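Local atomic coordinates of uncharacterized protein (Bacteroides ovatus, PDB entry 4DQA), a protein that is of unknown function but probably binds carbohydrate, pairing a BT_3987-like N-terminal domain with a concanavalin A-like lectin/glucanase domain. Residues T28-R34 with L88-E94; Y109-V115 with N127-F133; I139-F145 with I343-L348; N221-H225 with P351-N355. All blocks are in the same frame, centred on the assembly; numbering follows the deposited sequence.

Contact 1: residues T28-R34 with L88-E94; sequences TFDLVSR and LYADNIE
Arg34 lies alongside both Leu88 and Tyr89, its side chain running in the same direction as theirs. Arg34 CB sits 3.2 Å from Leu88 O and also meets CD1 of the Tyr89 ring. CG stands between the backbone N and the carbonyl carbon (chi1 60°), and from there Arg34 CD passes Tyr89 CE1 at 3.9 Å. After a bend at chi3 the guanidinium is turned 56° to the ring plane. Arg34 NH2 comes to Leu88 CD1 at 3.6 Å, with Leu88 CB over one face of the group, while NH1 forms a salt bridge with Glu12, whose carboxylate also bonds Tyr89 OH; this shared partner probably fixes the two tips together. Val32 CG1 touches the Tyr89 ring at its edge.

At the other end, Asn92 crosses Asp30 at about a right angle, and Asn92 ND2 gives a weak bond to Asp30 OD1 (3.1 Å). Between these ends run Leu31 N to Ile93 O (2.9 Å), the return bond from Ile93 N to Leu31 O, and a straight bond from Ala90 N to Ser33 O (2.9 Å). A water donates to both Leu31 O and Asp91 O, bridging the two segments. Strand 93-97 thus pairs antiparallel with strand 27-35 through Asp30-Glu94 and Leu31-Ile93, and the preceding loop meets the same strand again at Arg34-Tyr89, one residue out of step, in a mixed sheet of the BT_3987-like domain, an E-set clan member.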
# COMPACT_ATOMS: atom_id res chain seq x y z
N THR A 28 -20.63 -9.13 15.40
CA THR A 28 -21.59 -8.42 16.22
C THR A 28 -20.88 -7.77 17.39
O THR A 28 -19.88 -8.29 17.89
CB THR A 28 -22.67 -9.37 16.77
OG1 THR A 28 -22.05 -10.43 17.51
CG2 THR A 28 -23.49 -9.95 15.63
N PHE A 29 -21.39 -6.62 17.81
CA PHE A 29 -20.93 -5.98 19.03
C PHE A 29 -22.08 -5.29 19.76
O PHE A 29 -23.16 -5.07 19.19
CB PHE A 29 -19.77 -5.00 18.72
CG PHE A 29 -20.17 -3.81 17.89
CD1 PHE A 29 -20.62 -2.65 18.49
CD2 PHE A 29 -20.08 -3.83 16.51
CE1 PHE A 29 -20.99 -1.54 17.75
CE2 PHE A 29 -20.44 -2.72 15.77
CZ PHE A 29 -20.89 -1.58 16.39
N ASP A 30 -21.83 -4.98 21.02
CA ASP A 30 -22.82 -4.43 21.93
C ASP A 30 -22.77 -2.91 21.88
O ASP A 30 -21.69 -2.32 21.83
CB ASP A 30 -22.56 -4.90 23.35
CG ASP A 30 -22.77 -6.41 23.52
OD1 ASP A 30 -23.55 -7.00 22.75
OD2 ASP A 30 -22.14 -7.00 24.43
N LEU A 31 -23.95 -2.31 21.89
CA LEU A 31 -24.09 -0.87 21.90
C LEU A 31 -24.92 -0.48 23.12
O LEU A 31 -26.09 -0.89 23.25
CB LEU A 31 -24.78 -0.40 20.63
CG LEU A 31 -24.98 1.10 20.50
CD1 LEU A 31 -23.62 1.77 20.42
CD2 LEU A 31 -25.84 1.37 19.28
N VAL A 32 -24.31 0.31 24.01
CA VAL A 32 -24.92 0.74 25.26
C VAL A 32 -24.62 2.21 25.53
O VAL A 32 -23.47 2.66 25.44
CB VAL A 32 -24.38 -0.10 26.44
CG1 VAL A 32 -24.95 0.36 27.75
CG2 VAL A 32 -24.70 -1.57 26.23
N SER A 33 -25.67 2.97 25.84
CA SER A 33 -25.54 4.33 26.31
C SER A 33 -25.90 4.37 27.78
O SER A 33 -26.36 3.38 28.33
CB SER A 33 -26.45 5.25 25.50
OG SER A 33 -27.81 4.86 25.60
N ARG A 34 -25.68 5.52 28.42
CA ARG A 34 -26.00 5.66 29.84
C ARG A 34 -26.49 7.06 30.22
O ARG A 34 -26.41 8.00 29.44
CB ARG A 34 -24.80 5.32 30.72
CG ARG A 34 -23.57 6.20 30.48
CD ARG A 34 -22.60 6.06 31.63
NE ARG A 34 -23.13 6.68 32.84
CZ ARG A 34 -22.50 6.70 34.01
NH1 ARG A 34 -21.32 6.11 34.16
NH2 ARG A 34 -23.06 7.31 35.05
N LEU A 88 -28.36 3.15 35.41
CA LEU A 88 -27.57 4.08 34.61
C LEU A 88 -27.46 3.65 33.15
O LEU A 88 -27.47 4.49 32.26
CB LEU A 88 -26.17 4.23 35.18
CG LEU A 88 -26.05 4.82 36.58
CD1 LEU A 88 -24.61 4.75 37.07
CD2 LEU A 88 -26.54 6.25 36.58
N TYR A 89 -27.33 2.34 32.92
CA TYR A 89 -27.00 1.84 31.57
C TYR A 89 -28.22 1.31 30.85
O TYR A 89 -29.07 0.60 31.43
CB TYR A 89 -25.96 0.74 31.62
CG TYR A 89 -24.65 1.19 32.18
CD1 TYR A 89 -23.68 1.73 31.35
CD2 TYR A 89 -24.39 1.09 33.53
CE1 TYR A 89 -22.47 2.16 31.87
CE2 TYR A 89 -23.19 1.52 34.06
CZ TYR A 89 -22.23 2.05 33.22
OH TYR A 89 -21.03 2.47 33.73
N ALA A 90 -28.29 1.64 29.57
CA ALA A 90 -29.40 1.20 28.74
C ALA A 90 -29.32 -0.29 28.50
O ALA A 90 -28.24 -0.88 28.45
CB ALA A 90 -29.38 1.94 27.40
N ASP A 91 -30.49 -0.88 28.29
CA ASP A 91 -30.52 -2.26 27.85
C ASP A 91 -29.76 -2.37 26.53
O ASP A 91 -29.88 -1.51 25.64
CB ASP A 91 -31.95 -2.74 27.65
CG ASP A 91 -32.72 -2.88 28.96
OD1 ASP A 91 -32.11 -2.85 30.05
OD2 ASP A 91 -33.95 -3.01 28.88
N ASN A 92 -28.98 -3.43 26.43
CA ASN A 92 -28.11 -3.61 25.30
C ASN A 92 -28.84 -3.76 23.97
O ASN A 92 -29.91 -4.40 23.86
CB ASN A 92 -27.26 -4.86 25.53
CG ASN A 92 -26.19 -5.03 24.49
OD1 ASN A 92 -25.26 -4.23 24.40
ND2 ASN A 92 -26.31 -6.08 23.69
N ILE A 93 -28.24 -3.20 22.94
CA ILE A 93 -28.62 -3.41 21.56
C ILE A 93 -27.46 -4.12 20.87
O ILE A 93 -26.30 -3.82 21.16
CB ILE A 93 -28.84 -2.04 20.88
CG1 ILE A 93 -30.15 -1.46 21.39
CG2 ILE A 93 -28.75 -2.13 19.37
CD1 ILE A 93 -31.30 -2.28 21.12
N GLU A 94 -27.75 -5.05 19.97
CA GLU A 94 -26.69 -5.73 19.22
C GLU A 94 -26.57 -5.12 17.84
O GLU A 94 -27.56 -4.98 17.13
CB GLU A 94 -26.96 -7.24 19.14
CG GLU A 94 -25.83 -8.05 18.61
CD GLU A 94 -26.06 -9.55 18.78
OE1 GLU A 94 -26.59 -10.17 17.84
OE2 GLU A 94 -25.72 -10.09 19.86
O HOH W 1 -28.31 0.29 24.31

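Contact 2: residues Y109-V115 with N127-F133; sequences YVLPMRV and NIAYFFF
Seven backbone hydrogen bonds tie Tyr109-Val115 to Asn127-Phe133 in unbroken antiparallel register. Tyr109 with Phe133, Leu111 with Phe131 and Met113 (selenomethionine) with Ala129 are hydrogen-bonded pairs, and Val115 N adds a bond to Asn127 O. The bond from Leu111 N to Phe131 O (2.8 Å) lies in the carbonyl plane, whereas Phe131 N approaches Leu111 O from 37° out of that plane. CA-H...O contacts fill the alternate pairs, such as Val110 CA to Phe131 O at 3.2 Å.

Apolar contacts differ on the two faces. On one, Val110 CG2, anti to the backbone N, reaches CE1 of the Phe132 ring at 3.6 Å, and Ile128 CG2, in the conformer described, sits over one face of the Tyr130 ring, toward its rim, while touching Pro112 CB at 3.9 Å; helix 52-62 covers this side. On the other, Met113 CG meets Phe131 CE2 (3.8 Å) with the two side chains about perpendicular, and Leu111 CB lies at the edge of the Phe133 ring.

Polar side chains meet at one end, where a water accepts from Arg114 NH1 and from Asn127 ND2, which also bonds Thr122. Main-chain bonding thus sets the register, while aromatic and aliphatic groups make both faces of this buried strand pair largely apolar.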
# COMPACT_ATOMS: atom_id res chain seq x y z
N TYR A 109 -11.29 1.49 9.17
CA TYR A 109 -12.69 1.86 8.99
C TYR A 109 -13.31 2.27 10.30
O TYR A 109 -12.81 1.90 11.38
CB TYR A 109 -13.47 0.68 8.41
CG TYR A 109 -12.99 0.27 7.04
CD1 TYR A 109 -13.50 0.87 5.90
CD2 TYR A 109 -11.99 -0.66 6.90
CE1 TYR A 109 -13.04 0.50 4.64
CE2 TYR A 109 -11.52 -1.03 5.66
CZ TYR A 109 -12.05 -0.43 4.54
OH TYR A 109 -11.58 -0.79 3.31
N VAL A 110 -14.39 3.03 10.23
CA VAL A 110 -15.08 3.45 11.43
C VAL A 110 -16.57 3.41 11.22
O VAL A 110 -17.08 3.69 10.12
CB VAL A 110 -14.61 4.85 11.87
CG1 VAL A 110 -14.86 5.87 10.76
CG2 VAL A 110 -15.29 5.30 13.18
N LEU A 111 -17.27 3.06 12.28
CA LEU A 111 -18.72 3.17 12.33
C LEU A 111 -19.04 4.07 13.52
O LEU A 111 -18.85 3.67 14.67
CB LEU A 111 -19.36 1.79 12.52
CG LEU A 111 -20.88 1.81 12.69
CD1 LEU A 111 -21.53 2.30 11.43
CD2 LEU A 111 -21.40 0.42 13.04
N PRO A 112 -19.53 5.29 13.27
CA PRO A 112 -19.89 6.19 14.35
C PRO A 112 -21.37 6.06 14.63
O PRO A 112 -22.16 6.19 13.71
CB PRO A 112 -19.56 7.57 13.78
CG PRO A 112 -19.79 7.42 12.30
CD PRO A 112 -19.51 5.97 11.96
N MSE A 113 -21.73 5.74 15.87
CA MSE A 113 -23.13 5.60 16.25
C MSE A 113 -23.56 6.76 17.14
O MSE A 113 -22.91 7.08 18.11
CB MSE A 113 -23.33 4.31 17.03
CG MSE A 113 -22.93 3.03 16.30
SE MSE A 113 -24.06 2.72 14.74
CE MSE A 113 -25.76 3.07 15.46
N ARG A 114 -24.70 7.35 16.80
CA ARG A 114 -25.27 8.43 17.57
C ARG A 114 -26.36 7.90 18.46
O ARG A 114 -27.11 7.03 18.06
CB ARG A 114 -25.87 9.47 16.63
CG ARG A 114 -26.42 10.68 17.34
CD ARG A 114 -26.76 11.77 16.36
NE ARG A 114 -25.58 12.43 15.79
CZ ARG A 114 -25.01 13.52 16.30
NH1 ARG A 114 -25.48 14.05 17.43
NH2 ARG A 114 -23.97 14.09 15.68
N VAL A 115 -26.44 8.45 19.67
CA VAL A 115 -27.57 8.17 20.55
C VAL A 115 -28.49 9.39 20.59
O VAL A 115 -28.05 10.55 20.54
CB VAL A 115 -27.13 7.72 21.98
CG1 VAL A 115 -26.35 8.83 22.69
CG2 VAL A 115 -28.33 7.29 22.82
N ASN A 127 -22.16 12.17 22.55
CA ASN A 127 -23.30 11.37 22.11
C ASN A 127 -23.02 10.55 20.86
O ASN A 127 -23.95 10.07 20.21
CB ASN A 127 -24.54 12.22 21.90
CG ASN A 127 -24.29 13.40 20.98
OD1 ASN A 127 -23.28 13.47 20.30
ND2 ASN A 127 -25.22 14.34 20.98
N ILE A 128 -21.74 10.39 20.54
CA ILE A 128 -21.32 9.51 19.46
C ILE A 128 -20.31 8.51 20.00
O ILE A 128 -19.38 8.86 20.73
CB ILE A 128 -20.68 10.30 18.30
CG1 ILE A 128 -21.69 11.29 17.70
CG2 ILE A 128 -20.14 9.33 17.24
CD1 ILE A 128 -21.07 12.29 16.76
N ALA A 129 -20.52 7.24 19.66
CA ALA A 129 -19.61 6.16 20.00
C ALA A 129 -18.90 5.76 18.70
O ALA A 129 -19.57 5.58 17.67
CB ALA A 129 -20.38 4.97 20.58
N TYR A 130 -17.58 5.62 18.76
CA TYR A 130 -16.80 5.32 17.57
C TYR A 130 -16.26 3.90 17.63
O TYR A 130 -15.61 3.51 18.60
CB TYR A 130 -15.63 6.29 17.43
CG TYR A 130 -16.01 7.74 17.31
CD1 TYR A 130 -16.30 8.50 18.45
CD2 TYR A 130 -16.07 8.37 16.08
CE1 TYR A 130 -16.64 9.82 18.35
CE2 TYR A 130 -16.40 9.70 15.98
CZ TYR A 130 -16.71 10.42 17.12
OH TYR A 130 -17.07 11.76 17.04
N PHE A 131 -16.60 3.10 16.63
CA PHE A 131 -16.13 1.74 16.55
C PHE A 131 -15.19 1.64 15.36
O PHE A 131 -15.58 1.93 14.24
CB PHE A 131 -17.32 0.80 16.39
CG PHE A 131 -18.28 0.88 17.56
CD1 PHE A 131 -18.08 0.09 18.70
CD2 PHE A 131 -19.31 1.78 17.55
CE1 PHE A 131 -18.95 0.19 19.78
CE2 PHE A 131 -20.18 1.88 18.63
CZ PHE A 131 -19.99 1.09 19.75
N PHE A 132 -13.96 1.25 15.62
CA PHE A 132 -12.92 1.24 14.61
C PHE A 132 -12.61 -0.20 14.20
O PHE A 132 -12.61 -1.13 15.03
CB PHE A 132 -11.67 1.92 15.14
CG PHE A 132 -11.87 3.36 15.47
CD1 PHE A 132 -11.89 4.31 14.47
CD2 PHE A 132 -12.03 3.78 16.77
CE1 PHE A 132 -12.06 5.64 14.75
CE2 PHE A 132 -12.21 5.12 17.07
CZ PHE A 132 -12.22 6.05 16.05
N PHE A 133 -12.36 -0.38 12.91
CA PHE A 133 -12.11 -1.71 12.36
C PHE A 133 -10.87 -1.63 11.50
O PHE A 133 -10.79 -0.82 10.57
CB PHE A 133 -13.30 -2.17 11.53
CG PHE A 133 -14.58 -2.18 12.28
CD1 PHE A 133 -15.33 -1.00 12.41
CD2 PHE A 133 -15.06 -3.33 12.89
CE1 PHE A 133 -16.51 -0.99 13.12
CE2 PHE A 133 -16.24 -3.31 13.60
CZ PHE A 133 -16.96 -2.15 13.72
O HOH W 2 -25.53 16.74 19.17

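Contact 3: residues I139-F145 with I343-L348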
# COMPACT_ATOMS: atom_id res chain seq x y z
N ILE A 139 1.30 -8.95 1.99
CA ILE A 139 1.69 -9.55 0.74
C ILE A 139 2.25 -10.94 1.07
O ILE A 139 3.20 -11.06 1.84
CB ILE A 139 2.75 -8.73 -0.00
CG1 ILE A 139 2.19 -7.37 -0.38
CG2 ILE A 139 3.23 -9.48 -1.26
CD1 ILE A 139 3.21 -6.42 -0.98
N THR A 140 1.64 -11.97 0.49
CA THR A 140 2.00 -13.36 0.79
C THR A 140 2.49 -14.15 -0.42
O THR A 140 2.82 -15.33 -0.26
CB THR A 140 0.82 -14.10 1.37
OG1 THR A 140 -0.24 -14.07 0.45
CG2 THR A 140 0.39 -13.45 2.68
N LYS A 141 2.59 -13.51 -1.58
CA LYS A 141 3.06 -14.12 -2.82
C LYS A 141 3.95 -13.14 -3.53
O LYS A 141 3.74 -11.92 -3.42
CB LYS A 141 1.87 -14.50 -3.69
CG LYS A 141 0.97 -15.57 -3.12
CD LYS A 141 -0.14 -15.92 -4.12
CE LYS A 141 -0.96 -17.11 -3.64
NZ LYS A 141 -1.96 -17.53 -4.67
N ALA A 142 4.93 -13.65 -4.28
CA ALA A 142 5.82 -12.81 -5.05
C ALA A 142 6.34 -13.52 -6.28
O ALA A 142 6.20 -14.73 -6.39
CB ALA A 142 6.98 -12.31 -4.17
N GLY A 143 6.92 -12.78 -7.22
CA GLY A 143 7.38 -13.37 -8.46
C GLY A 143 8.81 -13.83 -8.41
O GLY A 143 9.68 -13.12 -7.89
N ASN A 144 9.05 -15.04 -8.92
CA ASN A 144 10.38 -15.63 -8.93
C ASN A 144 11.21 -15.23 -10.13
O ASN A 144 10.72 -15.26 -11.26
CB ASN A 144 10.31 -17.15 -8.87
CG ASN A 144 11.63 -17.76 -8.45
OD1 ASN A 144 12.15 -17.44 -7.39
ND2 ASN A 144 12.16 -18.60 -9.28
N PHE A 145 12.48 -14.92 -9.89
CA PHE A 145 13.44 -14.64 -10.95
C PHE A 145 14.64 -15.53 -10.73
O PHE A 145 15.25 -15.54 -9.66
CB PHE A 145 13.85 -13.18 -10.91
CG PHE A 145 12.76 -12.25 -11.34
CD1 PHE A 145 11.77 -11.87 -10.44
CD2 PHE A 145 12.69 -11.78 -12.65
CE1 PHE A 145 10.76 -11.06 -10.83
CE2 PHE A 145 11.67 -10.94 -13.05
CZ PHE A 145 10.69 -10.59 -12.13
N ILE A 343 6.78 -15.70 -15.24
CA ILE A 343 7.12 -15.36 -13.87
C ILE A 343 6.31 -16.27 -12.95
O ILE A 343 5.09 -16.09 -12.78
CB ILE A 343 6.84 -13.89 -13.57
CG1 ILE A 343 7.58 -12.97 -14.54
CG2 ILE A 343 7.29 -13.59 -12.13
CD1 ILE A 343 9.07 -13.21 -14.72
N THR A 344 6.95 -17.28 -12.39
CA THR A 344 6.27 -18.17 -11.46
C THR A 344 6.00 -17.43 -10.16
O THR A 344 6.91 -16.79 -9.60
CB THR A 344 7.12 -19.39 -11.20
OG1 THR A 344 7.36 -20.05 -12.45
CG2 THR A 344 6.41 -20.34 -10.25
N ILE A 345 4.76 -17.49 -9.70
CA ILE A 345 4.34 -16.83 -8.47
C ILE A 345 4.52 -17.78 -7.29
O ILE A 345 3.92 -18.86 -7.23
CB ILE A 345 2.91 -16.33 -8.56
CG1 ILE A 345 2.75 -15.37 -9.74
CG2 ILE A 345 2.53 -15.61 -7.25
CD1 ILE A 345 3.71 -14.22 -9.78
N LYS A 346 5.41 -17.41 -6.38
CA LYS A 346 5.75 -18.20 -5.22
C LYS A 346 4.96 -17.75 -4.00
O LYS A 346 4.61 -16.57 -3.89
CB LYS A 346 7.27 -18.10 -4.94
CG LYS A 346 8.14 -18.80 -6.01
CD LYS A 346 9.61 -18.91 -5.57
CE LYS A 346 10.36 -20.05 -6.28
NZ LYS A 346 11.79 -20.04 -5.82
N THR A 347 4.65 -18.70 -3.14
CA THR A 347 3.96 -18.47 -1.88
C THR A 347 5.01 -18.35 -0.79
O THR A 347 5.82 -19.25 -0.57
CB THR A 347 2.98 -19.59 -1.57
OG1 THR A 347 1.96 -19.59 -2.57
CG2 THR A 347 2.31 -19.39 -0.23
N LEU A 348 4.99 -17.22 -0.12
CA LEU A 348 6.02 -16.94 0.87
C LEU A 348 5.77 -17.64 2.19
O LEU A 348 4.63 -17.90 2.55
CB LEU A 348 6.07 -15.43 1.12
CG LEU A 348 6.22 -14.55 -0.13
CD1 LEU A 348 6.21 -13.06 0.22
CD2 LEU A 348 7.47 -14.88 -0.92
O HOH W 3 2.42 -16.82 2.13
O HOH W 4 9.82 -17.30 -12.86
O HOH W 5 10.65 -19.75 -11.83
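Backbone hydrogen bonds carry most of the polar contact between Ile139-Phe145 and Ile343-Leu348. Ala142 and Lys346 form a hydrogen-bonded antiparallel pair, Lys346 N giving a bond to Ala142 O at 2.8 Å and Ala142 N returning one to Lys346 O. Asn144 N reaches Thr344 O (2.8 Å), and Leu348 N reaches Thr140 O. Water adds to both ends: one molecule donates to Thr140 O and Leu348 O, and another donates to Asn144 O while accepting from Thr344 N.

Through these bonds strand 345-347, near the C terminus, is laid against strand 141-146, whose other neighbour is strand 282-289. A late segment thereby joins an early strand of the antiparallel sheet in the concanavalin A-like domain, across nearly 200 intervening residues.

Among polar side chains, the extended Lys346 crosses Asn144 at a slant. Lys346 CE passes 3.4 Å from Asn144 CG, and Lys346 NZ makes a weak bond to Asn144 OD1 (3.1 Å). With CG anti to the backbone N (chi1 -162°), the Asn144 amide is directed toward this lysine. Lys141 leaves from the sheet face that carries Thr347 and lies alongside it.

Apolar contacts come from branches of the isoleucines and leucine. Ile345 CG2 touches Lys141 CB at 3.8 Å, and the side chains cross at about a right angle. Ile343 CG2 lies 3.7 Å from Gly143 CA, while Ile343 CD1 meets Phe145 CE2 at 3.8 Å. Leu348 CD2 approaches Ala142 CB on the face that also packs against Trp223.

Contact 4: residues N221-H225 with P351-N355; sequences NRWYH and PIAIN
Ile352 lies across the indole of Trp223, joining the C-terminal tail to strand 223-231 of the concanavalin A-like beta-sandwich. The isoleucine CG1 is anti to the carbonyl carbon (chi1 -69°) and the chain is extended beyond it (chi2 -174°), which carries CD1 out over the six-membered ring. This CH-pi contact is almost exactly centred: Ile352 CD1 stands 3.6 Å from the centroid of the Trp223 six-membered ring and 3° off its normal. Ile352 CG1 lies 3.6 Å from Trp223 CE2, one of the carbons shared by the two rings, and Ile352 CG2 meets Trp223 CG at 3.7 Å, so CG1, CG2 and CD1, every side-chain carbon beyond CB, meet the indole. Leu168 of strand 163-171 touches both side chains.

Ile354 meets the same tryptophan through its CG2 branch: Ile354 CG2 touches Trp223 O at 3.5 Å and Trp223 CB at 4.1 Å.

No direct hydrogen bond crosses; two waters mediate instead. One accepts from Trp223 N and donates to Ala353 O. Arg222 brings the edge of its guanidinium to the second: this water accepts from Arg222 NE, its oxygen 2.8 Å from that nitrogen, and donates to both Trp223 O and Ile354 O.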
# COMPACT_ATOMS: atom_id res chain seq x y z
N ASN A 221 18.13 -12.90 1.31
CA ASN A 221 17.06 -13.50 2.11
C ASN A 221 16.42 -12.48 3.05
O ASN A 221 16.10 -12.80 4.20
CB ASN A 221 17.59 -14.70 2.91
CG ASN A 221 16.47 -15.55 3.51
OD1 ASN A 221 15.39 -15.68 2.94
ND2 ASN A 221 16.73 -16.12 4.67
N ARG A 222 16.25 -11.26 2.54
CA ARG A 222 15.63 -10.17 3.29
C ARG A 222 14.85 -9.31 2.30
O ARG A 222 15.37 -8.96 1.23
CB ARG A 222 16.73 -9.34 3.97
CG ARG A 222 16.21 -8.14 4.68
CD ARG A 222 17.20 -7.61 5.63
NE ARG A 222 16.76 -6.31 6.10
CZ ARG A 222 17.41 -5.58 6.99
NH1 ARG A 222 18.53 -6.05 7.54
NH2 ARG A 222 16.93 -4.39 7.33
N TRP A 223 13.61 -8.97 2.64
CA TRP A 223 12.87 -8.02 1.82
C TRP A 223 13.35 -6.59 2.05
O TRP A 223 13.52 -6.16 3.19
CB TRP A 223 11.37 -8.09 2.11
CG TRP A 223 10.74 -9.30 1.52
CD1 TRP A 223 10.39 -10.46 2.17
CD2 TRP A 223 10.42 -9.50 0.15
NE1 TRP A 223 9.87 -11.35 1.27
CE2 TRP A 223 9.89 -10.79 0.02
CE3 TRP A 223 10.52 -8.70 -1.00
CZ2 TRP A 223 9.47 -11.29 -1.22
CZ3 TRP A 223 10.10 -9.20 -2.21
CH2 TRP A 223 9.59 -10.49 -2.31
N TYR A 224 13.53 -5.88 0.94
CA TYR A 224 13.81 -4.45 0.93
C TYR A 224 12.87 -3.75 -0.03
O TYR A 224 12.59 -4.28 -1.12
CB TYR A 224 15.22 -4.17 0.43
CG TYR A 224 16.35 -4.63 1.30
CD1 TYR A 224 16.81 -3.86 2.33
CD2 TYR A 224 16.98 -5.85 1.07
CE1 TYR A 224 17.87 -4.27 3.12
CE2 TYR A 224 18.03 -6.27 1.82
CZ TYR A 224 18.48 -5.49 2.85
OH TYR A 224 19.57 -5.92 3.59
N HIS A 225 12.44 -2.55 0.32
CA HIS A 225 11.84 -1.69 -0.68
C HIS A 225 12.93 -0.82 -1.27
O HIS A 225 13.70 -0.19 -0.51
CB HIS A 225 10.75 -0.81 -0.09
CG HIS A 225 10.00 -0.04 -1.12
ND1 HIS A 225 10.23 1.30 -1.37
CD2 HIS A 225 9.03 -0.42 -1.98
CE1 HIS A 225 9.44 1.70 -2.35
NE2 HIS A 225 8.70 0.67 -2.73
N PRO A 351 4.27 -13.25 5.52
CA PRO A 351 4.01 -12.01 4.78
C PRO A 351 5.28 -11.16 4.70
O PRO A 351 6.13 -11.20 5.61
CB PRO A 351 2.94 -11.30 5.61
CG PRO A 351 2.33 -12.37 6.44
CD PRO A 351 3.36 -13.41 6.67
N ILE A 352 5.39 -10.40 3.62
CA ILE A 352 6.54 -9.53 3.43
C ILE A 352 6.71 -8.60 4.63
O ILE A 352 5.76 -7.91 5.05
CB ILE A 352 6.44 -8.70 2.13
CG1 ILE A 352 6.57 -9.59 0.92
CG2 ILE A 352 7.50 -7.57 2.12
CD1 ILE A 352 6.63 -8.87 -0.43
N ALA A 353 7.92 -8.59 5.17
CA ALA A 353 8.29 -7.74 6.29
C ALA A 353 9.66 -7.16 5.96
O ALA A 353 10.54 -7.89 5.51
CB ALA A 353 8.36 -8.53 7.61
N ILE A 354 9.83 -5.86 6.12
CA ILE A 354 11.12 -5.24 5.85
C ILE A 354 11.90 -4.93 7.11
O ILE A 354 13.04 -4.50 7.03
CB ILE A 354 11.01 -3.99 4.97
CG1 ILE A 354 10.09 -2.97 5.63
CG2 ILE A 354 10.48 -4.38 3.60
CD1 ILE A 354 10.21 -1.59 5.02
N ASN A 355 11.30 -5.22 8.27
CA ASN A 355 12.02 -5.18 9.54
C ASN A 355 11.70 -6.44 10.33
O ASN A 355 10.79 -7.19 9.96
CB ASN A 355 11.62 -3.97 10.37
CG ASN A 355 12.12 -2.68 9.78
OD1 ASN A 355 13.33 -2.40 9.78
ND2 ASN A 355 11.22 -1.92 9.24
OXT ASN A 355 12.32 -6.72 11.35
O HOH W 6 14.76 -4.74 5.03
O HOH W 7 12.49 -9.98 5.13

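Contacts 1 and 2 belong to the N-terminal domain and touch each other, Phe29 CE1 lying 3.4 Å from Phe131 CE1 where their two sheets pack. Contact 2 is the buried one, rich in aromatic rings; contact 1 is only partly buried and has more charged and polar side chains. Contacts 3 and 4, also partly buried, reach one sheet of the C-terminal domain: Trp223 of contact 4 also packs on Ala142 and Leu348 of contact 3, and Ile352 N probably bonds Ile139 O. Contact 3 is direct strand pairing, whereas contact 4 relies on apolar cover and water bridges. The centres of contacts 2 and 3 are 39 Å apart, on opposite sides of the chain's centre.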